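Local coordinates for phage tail sheath protein (PDB 3HXL) that probably forms, in many copies, the contractile sheath around the tail tube of a myovirus-type phage or prophage, at residues A[113-121]-A[131-139]; A[32-40]-A[195-206]. One frame throughout, in Å; residues are numbered along the deposited sequence.

Contact 1 of 2, residues A[113-121]-A[131-139]; sequences RGNDITLVI and FDVSTLVDG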
loop_
_atom_site.group_PDB
_atom_site.type_symbol
_atom_site.label_atom_id
_atom_site.label_comp_id
_atom_site.label_asym_id
_atom_site.label_seq_id
_atom_site.Cartn_x
_atom_site.Cartn_y
_atom_site.Cartn_z
ATOM N N ARG A 113 16.336 -13.237 -10.901
ATOM C CA ARG A 113 17.431 -12.505 -10.282
ATOM C C ARG A 113 18.539 -13.474 -9.869
ATOM O O ARG A 113 19.702 -13.092 -9.755
ATOM C CB ARG A 113 16.914 -11.720 -9.075
ATOM C CG ARG A 113 17.960 -10.902 -8.339
ATOM C CD ARG A 113 18.784 -10.033 -9.274
ATOM N NE ARG A 113 19.388 -8.918 -8.547
ATOM C CZ ARG A 113 20.307 -8.099 -9.047
ATOM N NH1 ARG A 113 20.744 -8.266 -10.287
ATOM N NH2 ARG A 113 20.783 -7.108 -8.305
ATOM N N GLY A 114 18.172 -14.733 -9.658
ATOM C CA GLY A 114 19.162 -15.725 -9.285
ATOM C C GLY A 114 20.178 -15.961 -10.394
ATOM O O GLY A 114 21.317 -16.347 -10.124
ATOM N N ASN A 115 19.781 -15.729 -11.643
ATOM C CA ASN A 115 20.698 -15.935 -12.762
ATOM C C ASN A 115 21.770 -14.846 -12.865
ATOM O O ASN A 115 22.679 -14.942 -13.690
ATOM C CB ASN A 115 19.935 -16.023 -14.087
ATOM C CG ASN A 115 18.884 -17.117 -14.090
ATOM O OD1 ASN A 115 19.132 -18.244 -13.647
ATOM N ND2 ASN A 115 17.702 -16.793 -14.603
ATOM N N ASP A 116 21.667 -13.811 -12.037
ATOM C CA ASP A 116 22.662 -12.738 -12.055
ATOM C C ASP A 116 23.739 -13.014 -11.014
ATOM O O ASP A 116 24.601 -12.175 -10.755
ATOM C CB ASP A 116 22.025 -11.380 -11.745
ATOM C CG ASP A 116 20.976 -10.976 -12.761
ATOM O OD1 ASP A 116 21.061 -11.423 -13.921
ATOM O OD2 ASP A 116 20.073 -10.194 -12.396
ATOM N N ILE A 117 23.673 -14.192 -10.407
ATOM C CA ILE A 117 24.641 -14.579 -9.392
ATOM C C ILE A 117 25.691 -15.489 -10.014
ATOM O O ILE A 117 25.373 -16.347 -10.837
ATOM C CB ILE A 117 23.956 -15.330 -8.235
ATOM C CG1 ILE A 117 22.760 -14.516 -7.727
ATOM C CG2 ILE A 117 24.951 -15.555 -7.098
ATOM C CD1 ILE A 117 21.968 -15.201 -6.631
ATOM N N THR A 118 26.944 -15.294 -9.624
ATOM C CA THR A 118 28.030 -16.117 -10.139
ATOM C C THR A 118 28.960 -16.526 -9.008
ATOM O O THR A 118 29.343 -15.705 -8.173
ATOM C CB THR A 118 28.852 -15.369 -11.212
ATOM O OG1 THR A 118 28.012 -15.063 -12.331
ATOM C CG2 THR A 118 30.018 -16.231 -11.692
ATOM N N LEU A 119 29.312 -17.806 -8.990
ATOM C CA LEU A 119 30.200 -18.349 -7.969
ATOM C C LEU A 119 31.650 -18.319 -8.441
ATOM O O LEU A 119 31.943 -18.626 -9.594
ATOM C CB LEU A 119 29.808 -19.792 -7.649
ATOM C CG LEU A 119 30.806 -20.579 -6.797
ATOM C CD1 LEU A 119 30.806 -20.040 -5.379
ATOM C CD2 LEU A 119 30.439 -22.054 -6.811
ATOM N N VAL A 120 32.544 -17.942 -7.534
ATOM C CA VAL A 120 33.970 -17.889 -7.819
ATOM C C VAL A 120 34.715 -18.575 -6.674
ATOM O O VAL A 120 34.558 -18.202 -5.507
ATOM C CB VAL A 120 34.465 -16.427 -7.954
ATOM C CG1 VAL A 120 35.982 -16.401 -8.148
ATOM C CG2 VAL A 120 33.781 -15.753 -9.138
ATOM N N ILE A 121 35.507 -19.591 -7.015
ATOM C CA ILE A 121 36.285 -20.347 -6.033
ATOM C C ILE A 121 37.743 -20.377 -6.482
ATOM O O ILE A 121 38.083 -20.987 -7.496
ATOM C CB ILE A 121 35.763 -21.803 -5.900
ATOM C CG1 ILE A 121 34.292 -21.791 -5.478
ATOM C CG2 ILE A 121 36.576 -22.560 -4.857
ATOM C CD1 ILE A 121 33.662 -23.171 -5.430
ATOM N N PHE A 131 40.485 -21.900 0.450
ATOM C CA PHE A 131 39.897 -21.369 -0.770
ATOM C C PHE A 131 39.128 -20.090 -0.477
ATOM O O PHE A 131 38.590 -19.916 0.614
ATOM C CB PHE A 131 38.924 -22.376 -1.403
ATOM C CG PHE A 131 39.546 -23.694 -1.758
ATOM C CD1 PHE A 131 39.840 -24.629 -0.771
ATOM C CD2 PHE A 131 39.812 -24.013 -3.086
ATOM C CE1 PHE A 131 40.389 -25.865 -1.100
ATOM C CE2 PHE A 131 40.363 -25.249 -3.427
ATOM C CZ PHE A 131 40.650 -26.176 -2.431
ATOM N N ASP A 132 39.089 -19.194 -1.454
ATOM C CA ASP A 132 38.341 -17.957 -1.307
ATOM C C ASP A 132 37.069 -18.132 -2.125
ATOM O O ASP A 132 37.112 -18.118 -3.356
ATOM C CB ASP A 132 39.139 -16.758 -1.831
ATOM C CG ASP A 132 40.299 -16.386 -0.924
ATOM O OD1 ASP A 132 40.120 -16.377 0.312
ATOM O OD2 ASP A 132 41.391 -16.087 -1.449
ATOM N N VAL A 133 35.945 -18.326 -1.441
ATOM C CA VAL A 133 34.665 -18.508 -2.118
ATOM C C VAL A 133 33.920 -17.181 -2.143
ATOM O O VAL A 133 33.479 -16.676 -1.111
ATOM C CB VAL A 133 33.796 -19.570 -1.409
ATOM C CG1 VAL A 133 32.519 -19.819 -2.207
ATOM C CG2 VAL A 133 34.583 -20.858 -1.258
ATOM N N SER A 134 33.793 -16.614 -3.335
ATOM C CA SER A 134 33.120 -15.338 -3.476
ATOM C C SER A 134 31.804 -15.454 -4.228
ATOM O O SER A 134 31.656 -16.270 -5.144
ATOM C CB SER A 134 34.050 -14.344 -4.176
ATOM O OG SER A 134 35.209 -14.116 -3.392
ATOM N N THR A 135 30.841 -14.639 -3.816
ATOM C CA THR A 135 29.531 -14.615 -4.445
ATOM C C THR A 135 29.423 -13.292 -5.191
ATOM O O THR A 135 29.514 -12.217 -4.591
ATOM C CB THR A 135 28.401 -14.704 -3.393
ATOM O OG1 THR A 135 28.581 -15.884 -2.604
ATOM C CG2 THR A 135 27.040 -14.762 -4.071
ATOM N N LEU A 136 29.251 -13.376 -6.505
ATOM C CA LEU A 136 29.136 -12.188 -7.336
ATOM C C LEU A 136 27.722 -11.989 -7.844
ATOM O O LEU A 136 27.024 -12.948 -8.181
ATOM C CB LEU A 136 30.082 -12.272 -8.537
ATOM C CG LEU A 136 31.563 -11.921 -8.333
ATOM C CD1 LEU A 136 32.180 -12.800 -7.269
ATOM C CD2 LEU A 136 32.290 -12.083 -9.657
ATOM N N VAL A 137 27.314 -10.730 -7.892
ATOM C CA VAL A 137 25.997 -10.345 -8.382
ATOM C C VAL A 137 26.238 -9.245 -9.403
ATOM O O VAL A 137 26.717 -8.163 -9.056
ATOM C CB VAL A 137 25.111 -9.804 -7.247
ATOM C CG1 VAL A 137 23.767 -9.364 -7.804
ATOM C CG2 VAL A 137 24.917 -10.878 -6.186
ATOM N N ASP A 138 25.903 -9.526 -10.658
ATOM C CA ASP A 138 26.123 -8.578 -11.745
ATOM C C ASP A 138 27.606 -8.229 -11.807
ATOM O O ASP A 138 27.972 -7.082 -12.059
ATOM C CB ASP A 138 25.309 -7.295 -11.549
ATOM C CG ASP A 138 23.824 -7.499 -11.783
ATOM O OD1 ASP A 138 23.460 -8.299 -12.670
ATOM O OD2 ASP A 138 23.021 -6.843 -11.092
ATOM N N GLY A 139 28.454 -9.223 -11.551
ATOM C CA GLY A 139 29.891 -9.009 -11.595
ATOM C C GLY A 139 30.513 -8.422 -10.342
ATOM O O GLY A 139 31.732 -8.435 -10.194
HETATM O O HOH W 1 23.328 -5.324 -9.002
HETATM O O HOH W 2 23.944 -10.627 -14.607
HETATM O O HOH W 3 27.531 -12.078 -11.570
#
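Strands 117-121 and 131-137 form an antiparallel beta hairpin in the beta-sandwich domain, and a salt-bridge network among R113, D116 and D138 ties together the end away from the connecting loop. T118 with L136 and V120 with S134 are the hydrogen-bonded pairs. In the first, T118 N reaches L136 O at 2.8 Å; in the second, S134 N reaches V120 O at 2.8 Å. Past the last bridge, D138 N still binds D116 O. At this end R113 NH1 donates to two carboxylates, D138 OD2 at 2.8 Å and D116 OD2 at 2.9 Å. Both oxygens lie at the guanidinium edge. The D138 oxygen is approached from above its carboxylate plane, 36° out of it. The R113 chain starts with CG anti to the backbone N (chi1 -180°) and bends at chi2, which carries the guanidinium across to D138. V137 CG1 sits over one guanidinium face. The D116 and D138 side chains run side by side, with D116 OD2 and D138 OD1 3.9 Å apart, and the shared arginine probably offsets their repulsion. A water also bridges R113 NH2 and D138 OD2. Further along, L119 CD1 meets V133 CG1 at 3.6 Å, on the face that also carries I117, I121, T135 and V137. On the other face V120 CG2 rests against the forked end of L136, 3.8 Å from CD1. Strand 140-147 flanks 131-137, and 170-174 flanks the other strand. L119 packs on strand 103-107, while I117, V133 and T135 pack on strand 159-162.

Contact 2 of 2, residues A[32-40]-A[195-206]; sequences ERGIVSMPL and VEIFDFNTIALP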
loop_
_atom_site.group_PDB
_atom_site.type_symbol
_atom_site.label_atom_id
_atom_site.label_comp_id
_atom_site.label_asym_id
_atom_site.label_seq_id
_atom_site.Cartn_x
_atom_site.Cartn_y
_atom_site.Cartn_z
ATOM N N GLU A 32 -4.003 8.133 11.800
ATOM C CA GLU A 32 -2.987 8.383 10.801
ATOM C C GLU A 32 -3.138 7.395 9.657
ATOM O O GLU A 32 -3.345 6.195 9.864
ATOM C CB GLU A 32 -1.593 8.286 11.419
ATOM C CG GLU A 32 -1.259 9.459 12.337
ATOM C CD GLU A 32 0.181 9.434 12.811
ATOM O OE1 GLU A 32 0.620 10.420 13.452
ATOM O OE2 GLU A 32 0.871 8.420 12.545
ATOM N N ARG A 33 -3.056 7.929 8.446
ATOM C CA ARG A 33 -3.172 7.146 7.228
ATOM C C ARG A 33 -1.750 6.848 6.766
ATOM O O ARG A 33 -0.894 6.482 7.573
ATOM C CB ARG A 33 -3.930 7.973 6.179
ATOM C CG ARG A 33 -5.339 8.375 6.606
ATOM C CD ARG A 33 -5.941 9.429 5.667
ATOM N NE ARG A 33 -5.897 9.006 4.267
ATOM C CZ ARG A 33 -6.716 8.110 3.728
ATOM N NH1 ARG A 33 -6.591 7.788 2.447
ATOM N NH2 ARG A 33 -7.672 7.552 4.461
ATOM N N GLY A 34 -1.503 7.005 5.470
ATOM C CA GLY A 34 -0.174 6.784 4.931
ATOM C C GLY A 34 0.231 5.360 4.600
ATOM O O GLY A 34 1.355 5.128 4.166
ATOM N N ILE A 35 -0.674 4.404 4.774
ATOM C CA ILE A 35 -0.324 3.016 4.500
ATOM C C ILE A 35 -0.933 2.469 3.214
ATOM O O ILE A 35 -2.154 2.402 3.069
ATOM C CB ILE A 35 -0.746 2.113 5.676
ATOM C CG1 ILE A 35 -0.120 2.629 6.969
ATOM C CG2 ILE A 35 -0.324 0.681 5.410
ATOM C CD1 ILE A 35 -0.586 1.903 8.213
ATOM N N VAL A 36 -0.068 2.079 2.286
ATOM C CA VAL A 36 -0.504 1.522 1.008
ATOM C C VAL A 36 -0.044 0.063 0.921
ATOM O O VAL A 36 0.944 -0.313 1.548
ATOM C CB VAL A 36 0.092 2.326 -0.191
ATOM C CG1 VAL A 36 1.606 2.155 -0.245
ATOM C CG2 VAL A 36 -0.539 1.868 -1.503
ATOM N N SER A 37 -0.777 -0.765 0.176
ATOM C CA SER A 37 -0.405 -2.169 0.008
ATOM C C SER A 37 -0.515 -2.538 -1.460
ATOM O O SER A 37 -1.400 -2.058 -2.171
ATOM C CB SER A 37 -1.303 -3.098 0.822
ATOM O OG SER A 37 -0.915 -4.449 0.598
HETATM N N MSE A 38 0.372 -3.408 -1.913
HETATM C CA MSE A 38 0.372 -3.774 -3.315
HETATM C C MSE A 38 0.868 -5.188 -3.577
HETATM O O MSE A 38 1.873 -5.620 -3.019
HETATM C CB MSE A 38 1.232 -2.753 -4.065
HETATM C CG MSE A 38 1.388 -2.934 -5.559
HETATM SE SE MSE A 38 2.197 -1.323 -6.341
HETATM C CE MSE A 38 3.800 -1.280 -5.205
ATOM N N PRO A 39 0.132 -5.944 -4.404
ATOM C CA PRO A 39 0.541 -7.314 -4.728
ATOM C C PRO A 39 1.364 -7.259 -6.024
ATOM O O PRO A 39 0.903 -6.729 -7.031
ATOM C CB PRO A 39 -0.793 -8.035 -4.902
ATOM C CG PRO A 39 -1.649 -6.981 -5.546
ATOM C CD PRO A 39 -1.273 -5.701 -4.792
ATOM N N LEU A 40 2.583 -7.791 -5.998
ATOM C CA LEU A 40 3.431 -7.749 -7.182
ATOM C C LEU A 40 4.104 -9.050 -7.562
ATOM O O LEU A 40 4.347 -9.923 -6.729
ATOM C CB LEU A 40 4.545 -6.701 -7.029
ATOM C CG LEU A 40 4.200 -5.213 -6.958
ATOM C CD1 LEU A 40 5.489 -4.404 -6.913
ATOM C CD2 LEU A 40 3.365 -4.818 -8.157
ATOM N N VAL A 195 -3.641 -9.431 3.519
ATOM C CA VAL A 195 -3.718 -7.995 3.748
ATOM C C VAL A 195 -4.890 -7.616 4.647
ATOM O O VAL A 195 -4.815 -6.652 5.410
ATOM C CB VAL A 195 -3.832 -7.215 2.418
ATOM C CG1 VAL A 195 -5.204 -7.438 1.782
ATOM C CG2 VAL A 195 -3.584 -5.738 2.671
ATOM N N GLU A 196 -5.971 -8.386 4.562
ATOM C CA GLU A 196 -7.159 -8.117 5.359
ATOM C C GLU A 196 -6.872 -8.072 6.853
ATOM O O GLU A 196 -7.603 -7.444 7.617
ATOM C CB GLU A 196 -8.225 -9.178 5.087
ATOM C CG GLU A 196 -9.624 -8.677 5.345
ATOM C CD GLU A 196 -10.666 -9.767 5.244
ATOM O OE1 GLU A 196 -10.588 -10.579 4.297
ATOM O OE2 GLU A 196 -11.567 -9.795 6.110
ATOM N N ILE A 197 -5.805 -8.740 7.268
ATOM C CA ILE A 197 -5.434 -8.784 8.671
ATOM C C ILE A 197 -4.572 -7.587 9.078
ATOM O O ILE A 197 -4.388 -7.327 10.264
ATOM C CB ILE A 197 -4.689 -10.096 8.979
ATOM C CG1 ILE A 197 -5.562 -11.287 8.556
ATOM C CG2 ILE A 197 -4.400 -10.199 10.470
ATOM C CD1 ILE A 197 -4.837 -12.612 8.575
ATOM N N PHE A 198 -4.049 -6.858 8.096
ATOM C CA PHE A 198 -3.218 -5.689 8.382
ATOM C C PHE A 198 -4.052 -4.419 8.411
ATOM O O PHE A 198 -5.185 -4.389 7.932
ATOM C CB PHE A 198 -2.129 -5.501 7.313
ATOM C CG PHE A 198 -0.934 -6.400 7.480
ATOM C CD1 PHE A 198 -0.986 -7.737 7.091
ATOM C CD2 PHE A 198 0.253 -5.901 8.013
ATOM C CE1 PHE A 198 0.132 -8.565 7.230
ATOM C CE2 PHE A 198 1.373 -6.716 8.158
ATOM C CZ PHE A 198 1.315 -8.053 7.766
ATOM N N ASP A 199 -3.503 -3.367 9.002
ATOM C CA ASP A 199 -4.199 -2.098 8.987
ATOM C C ASP A 199 -3.560 -1.361 7.818
ATOM O O ASP A 199 -2.333 -1.309 7.705
ATOM C CB ASP A 199 -4.009 -1.341 10.301
ATOM C CG ASP A 199 -4.908 -1.876 11.407
ATOM O OD1 ASP A 199 -6.117 -2.082 11.140
ATOM O OD2 ASP A 199 -4.417 -2.083 12.537
ATOM N N PHE A 200 -4.399 -0.839 6.928
ATOM C CA PHE A 200 -3.936 -0.115 5.750
ATOM C C PHE A 200 -5.029 0.831 5.265
ATOM O O PHE A 200 -6.156 0.786 5.755
ATOM C CB PHE A 200 -3.535 -1.100 4.640
ATOM C CG PHE A 200 -4.685 -1.898 4.077
ATOM C CD1 PHE A 200 -5.350 -1.477 2.927
ATOM C CD2 PHE A 200 -5.106 -3.065 4.704
ATOM C CE1 PHE A 200 -6.427 -2.213 2.408
ATOM C CE2 PHE A 200 -6.177 -3.803 4.195
ATOM C CZ PHE A 200 -6.836 -3.373 3.044
ATOM N N ASN A 201 -4.696 1.690 4.311
ATOM C CA ASN A 201 -5.658 2.654 3.799
ATOM C C ASN A 201 -6.040 2.372 2.362
ATOM O O ASN A 201 -7.214 2.395 2.007
ATOM C CB ASN A 201 -5.077 4.073 3.875
ATOM C CG ASN A 201 -4.732 4.478 5.284
ATOM O OD1 ASN A 201 -5.613 4.657 6.119
ATOM N ND2 ASN A 201 -3.447 4.611 5.561
ATOM N N THR A 202 -5.037 2.100 1.541
ATOM C CA THR A 202 -5.284 1.868 0.131
ATOM C C THR A 202 -4.522 0.697 -0.466
ATOM O O THR A 202 -3.444 0.322 0.004
ATOM C CB THR A 202 -4.916 3.111 -0.679
ATOM O OG1 THR A 202 -3.490 3.227 -0.732
ATOM C CG2 THR A 202 -5.481 4.357 -0.015
ATOM N N ILE A 203 -5.092 0.131 -1.522
ATOM C CA ILE A 203 -4.470 -0.977 -2.231
ATOM C C ILE A 203 -4.348 -0.601 -3.702
ATOM O O ILE A 203 -5.247 0.016 -4.263
ATOM C CB ILE A 203 -5.323 -2.260 -2.148
ATOM C CG1 ILE A 203 -5.236 -2.860 -0.743
ATOM C CG2 ILE A 203 -4.855 -3.252 -3.204
ATOM C CD1 ILE A 203 -6.254 -3.972 -0.489
ATOM N N ALA A 204 -3.230 -0.959 -4.321
ATOM C CA ALA A 204 -3.043 -0.688 -5.735
ATOM C C ALA A 204 -3.022 -2.025 -6.456
ATOM O O ALA A 204 -2.418 -2.986 -5.974
ATOM C CB ALA A 204 -1.724 0.051 -5.980
ATOM N N LEU A 205 -3.709 -2.098 -7.591
ATOM C CA LEU A 205 -3.704 -3.315 -8.401
ATOM C C LEU A 205 -3.143 -2.901 -9.761
ATOM O O LEU A 205 -3.875 -2.430 -10.622
ATOM C CB LEU A 205 -5.120 -3.895 -8.563
ATOM C CG LEU A 205 -5.220 -5.104 -9.505
ATOM C CD1 LEU A 205 -4.252 -6.201 -9.053
ATOM C CD2 LEU A 205 -6.646 -5.634 -9.523
ATOM N N PRO A 206 -1.822 -3.037 -9.952
ATOM C CA PRO A 206 -1.160 -2.675 -11.210
ATOM C C PRO A 206 -1.291 -3.808 -12.227
ATOM O O PRO A 206 -0.296 -4.356 -12.703
ATOM C CB PRO A 206 0.283 -2.450 -10.770
ATOM C CG PRO A 206 0.460 -3.513 -9.740
ATOM C CD PRO A 206 -0.824 -3.387 -8.922
#
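I35 O takes two backbone donors from the facing segment, N201 N at 2.9 Å and T202 N at 3.3 Å. This fork opens the parallel pairing of strands 35-40 and 202-204, inside the mixed sheet of the alpha/beta core. S37 continues it with both backbone groups: S37 N donates to T202 O, and A204 N donates to S37 O at 3.0 Å. P39 has no N-H to offer. Its CD lies 3.2 Å from A204 O, a buried oxygen that has no polar partner in the model.

Side chains fill in around this backbone. I35 CG2, anti to the backbone N, lies against F200 CB at 3.8 Å and also reaches D199 O. V36 CG2 touches T202 OG1. The selenium of M38, a selenomethionine, comes within 4.2 Å of A204 CB. V195 CG2 stands over the rim of one face of the F200 ring and also meets S37. R33 runs obliquely past N201, with N201 CB over one face of its guanidinium.

The next shell fixes the polar ends: R33 NH1 and NE bind the carbonyls of T274 and A277, at and just beyond the end of helix 263-276, and T202 OG1 binds A271 O of that helix. S37 OG is held by Y191 OH and L86 O. Strand 84-89 pairs with the other edge of 35-40, and helix 73-78 packs on M38, L40 and P206. The pairing thus joins two strands far apart in sequence within one mixed sheet. Beyond the paired residues, the L40 and P206 side chains cross at about a right angle, L40 CD2 lying 3.6 Å from P206 CG.

Overall arrangement
Contact 2 lies at the heart of the chain, its centre about 3 Å from the chain centre. Contact 1 lies in an outlying domain, with its centre about 33 Å from the chain centre. The two contact centres are about 35 Å apart, and their nearest atoms about 13 Å. They share no strand or sheet. Contact 1 is a local antiparallel hairpin, ten residues apart in sequence, with charged groups and waters at one end, where D138 is exposed. Contact 2 is a buried parallel pairing of segments 155 residues apart, and its polar side chains are met mainly by neighbouring backbone. In sequence, both strands of contact 1 fall between the two strands that contact 2 joins.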